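Local coordinates for protein transcriptional activator HlyU (Vibrio cholerae, PDB 4K2E) that acts as a winged-helix, DNA-binding transcription activator that up-regulates the hemolysin gene hlyA and may promote other virulence determinants, at residues Glu48-Val51 with Gly52-Ser55. Numbering follows the deposited sequence.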
ATOM      1  N   GLU A  48       9.836  19.851  -0.401  1.00 54.02           N
ATOM      2  CA  GLU A  48      10.675  19.638   0.759  1.00 50.85           C
ATOM      3  C   GLU A  48      10.009  20.410   1.889  1.00 55.65           C
ATOM      4  O   GLU A  48       9.757  21.614   1.766  1.00 66.22           O
ATOM      5  CB  GLU A  48      12.090  20.150   0.498  1.00 58.96           C
ATOM      6  CG  GLU A  48      13.115  19.702   1.524  1.00 63.19           C
ATOM      7  CD  GLU A  48      14.535  20.057   1.124  1.00 62.54           C
ATOM      8  OE1 GLU A  48      14.753  21.188   0.680  1.00 57.30           O
ATOM      9  OE2 GLU A  48      15.438  19.210   1.258  1.00 65.49           O
ATOM     10  N   LEU A  49       9.705  19.728   2.982  1.00 48.67           N
ATOM     11  CA  LEU A  49       8.977  20.343   4.092  1.00 54.40           C
ATOM     12  C   LEU A  49       9.754  20.151   5.379  1.00 54.45           C
ATOM     13  O   LEU A  49      10.358  19.099   5.603  1.00 52.49           O
ATOM     14  CB  LEU A  49       7.574  19.721   4.240  1.00 45.39           C
ATOM     15  CG  LEU A  49       6.625  19.999   3.066  1.00 46.31           C
ATOM     16  CD1 LEU A  49       5.313  19.310   3.284  1.00 61.34           C
ATOM     17  CD2 LEU A  49       6.398  21.470   2.882  1.00 51.68           C
ATOM     18  N   SER A  50       9.728  21.166   6.230  1.00 58.75           N
ATOM     19  CA  SER A  50      10.354  21.062   7.529  1.00 56.38           C
ATOM     20  C   SER A  50       9.476  20.263   8.454  1.00 52.96           C
ATOM     21  O   SER A  50       8.293  20.067   8.183  1.00 51.04           O
ATOM     22  CB  SER A  50      10.571  22.453   8.125  1.00 64.68           C
ATOM     23  OG  SER A  50       9.344  23.156   8.191  1.00 61.06           O
ATOM     24  N   VAL A  51      10.051  19.793   9.550  1.00 50.48           N
ATOM     25  CA  VAL A  51       9.293  19.062  10.560  1.00 50.55           C
ATOM     26  C   VAL A  51       8.229  19.977  11.192  1.00 49.53           C
ATOM     27  O   VAL A  51       7.111  19.530  11.512  1.00 43.31           O
ATOM     28  CB  VAL A  51      10.225  18.497  11.646  1.00 53.02           C
ATOM     29  CG1 VAL A  51       9.438  17.976  12.821  1.00 57.76           C
ATOM     30  CG2 VAL A  51      11.094  17.415  11.077  1.00 55.83           C
ATOM     31  N   GLY A  52       8.580  21.252  11.353  1.00 46.74           N
ATOM     32  CA  GLY A  52       7.666  22.259  11.878  1.00 51.79           C
ATOM     33  C   GLY A  52       6.454  22.410  10.968  1.00 56.88           C
ATOM     34  O   GLY A  52       5.317  22.570  11.426  1.00 49.19           O
ATOM     35  N   GLU A  53       6.686  22.330   9.659  1.00 48.15           N
ATOM     36  CA  GLU A  53       5.587  22.531   8.731  1.00 53.16           C
ATOM     37  C   GLU A  53       4.685  21.308   8.734  1.00 46.14           C
ATOM     38  O   GLU A  53       3.465  21.427   8.693  1.00 53.52           O
ATOM     39  CB  GLU A  53       6.071  22.758   7.313  1.00 57.06           C
ATOM     40  CG  GLU A  53       4.897  22.957   6.358  1.00 65.54           C
ATOM     41  CD  GLU A  53       5.203  23.928   5.250  1.00 76.90           C
ATOM     42  OE1 GLU A  53       6.225  24.638   5.361  1.00 82.08           O
ATOM     43  OE2 GLU A  53       4.421  23.978   4.272  1.00 81.18           O
ATOM     44  N   LEU A  54       5.316  20.144   8.746  1.00 42.75           N
ATOM     45  CA  LEU A  54       4.594  18.886   8.875  1.00 42.43           C
ATOM     46  C   LEU A  54       3.721  18.869  10.144  1.00 46.37           C
ATOM     47  O   LEU A  54       2.540  18.528  10.085  1.00 47.53           O
ATOM     48  CB  LEU A  54       5.585  17.709   8.855  1.00 41.82           C
ATOM     49  CG  LEU A  54       6.248  17.435   7.497  1.00 36.22           C
ATOM     50  CD1 LEU A  54       7.375  16.377   7.635  1.00 38.17           C
ATOM     51  CD2 LEU A  54       5.193  16.939   6.499  1.00 36.69           C
ATOM     52  N   SER A  55       4.292  19.240  11.286  1.00 48.04           N
ATOM     53  CA  SER A  55       3.526  19.284  12.531  1.00 47.89           C
ATOM     54  C   SER A  55       2.367  20.243  12.403  1.00 51.47           C
ATOM     55  O   SER A  55       1.250  19.933  12.841  1.00 51.73           O
ATOM     56  CB  SER A  55       4.398  19.679  13.732  1.00 48.45           C
ATOM     57  OG  SER A  55       3.584  19.966  14.870  1.00 46.16           O
TER
HETATM   58  O   HOH W   1       8.778  23.762   5.561  1.00 52.92           O
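The carboxylate of Glu53 presents one face to Leu49, whose CD2 methyl sits almost directly over it, 3.6 Å from Glu53 CD. Water 1 approaches from that same side, tilted well out of the carboxylate plane, and donates to Glu53 OE1 at 2.7 Å; OE2 forms a salt bridge with Arg57, one turn further along the helix. The Glu53 side chain leaves with CG anti to its own backbone N (chi1 180°), then bends at chi2, which turns the acid back toward the strand.

The backbone N of Ser50 donates to the same water, 2.8 Å away. Ser50 is the N-cap: its OG accepts directly from Glu53 N at 3.1 Å, while water 1 relays between Ser50 N and Glu53 OE1, a water-mediated variant of the capping box. Helical bonding starts here too, with Leu54 N giving a nearly straight bond to Ser50 O (3.0 Å, 171°) and Ser55 N another to Val51 O (2.8 Å).

Beneath the cap, Leu49 and Leu54 cross at about a right angle, CD1 of Leu49 lying 4.0 Å from CD2 of Leu54. This pair, just before the cap and four residues after it, is a hydrophobic staple, and Met43 packs on both leucines.

Strand 49-50 thus passes directly into helix 51-58, the first helix of the predicted helix-turn-helix motif. The cap engages an amide of the first turn, and the acid at the positive end of the helix dipole would probably be favoured in its charged form, with Arg57 helping to hold it.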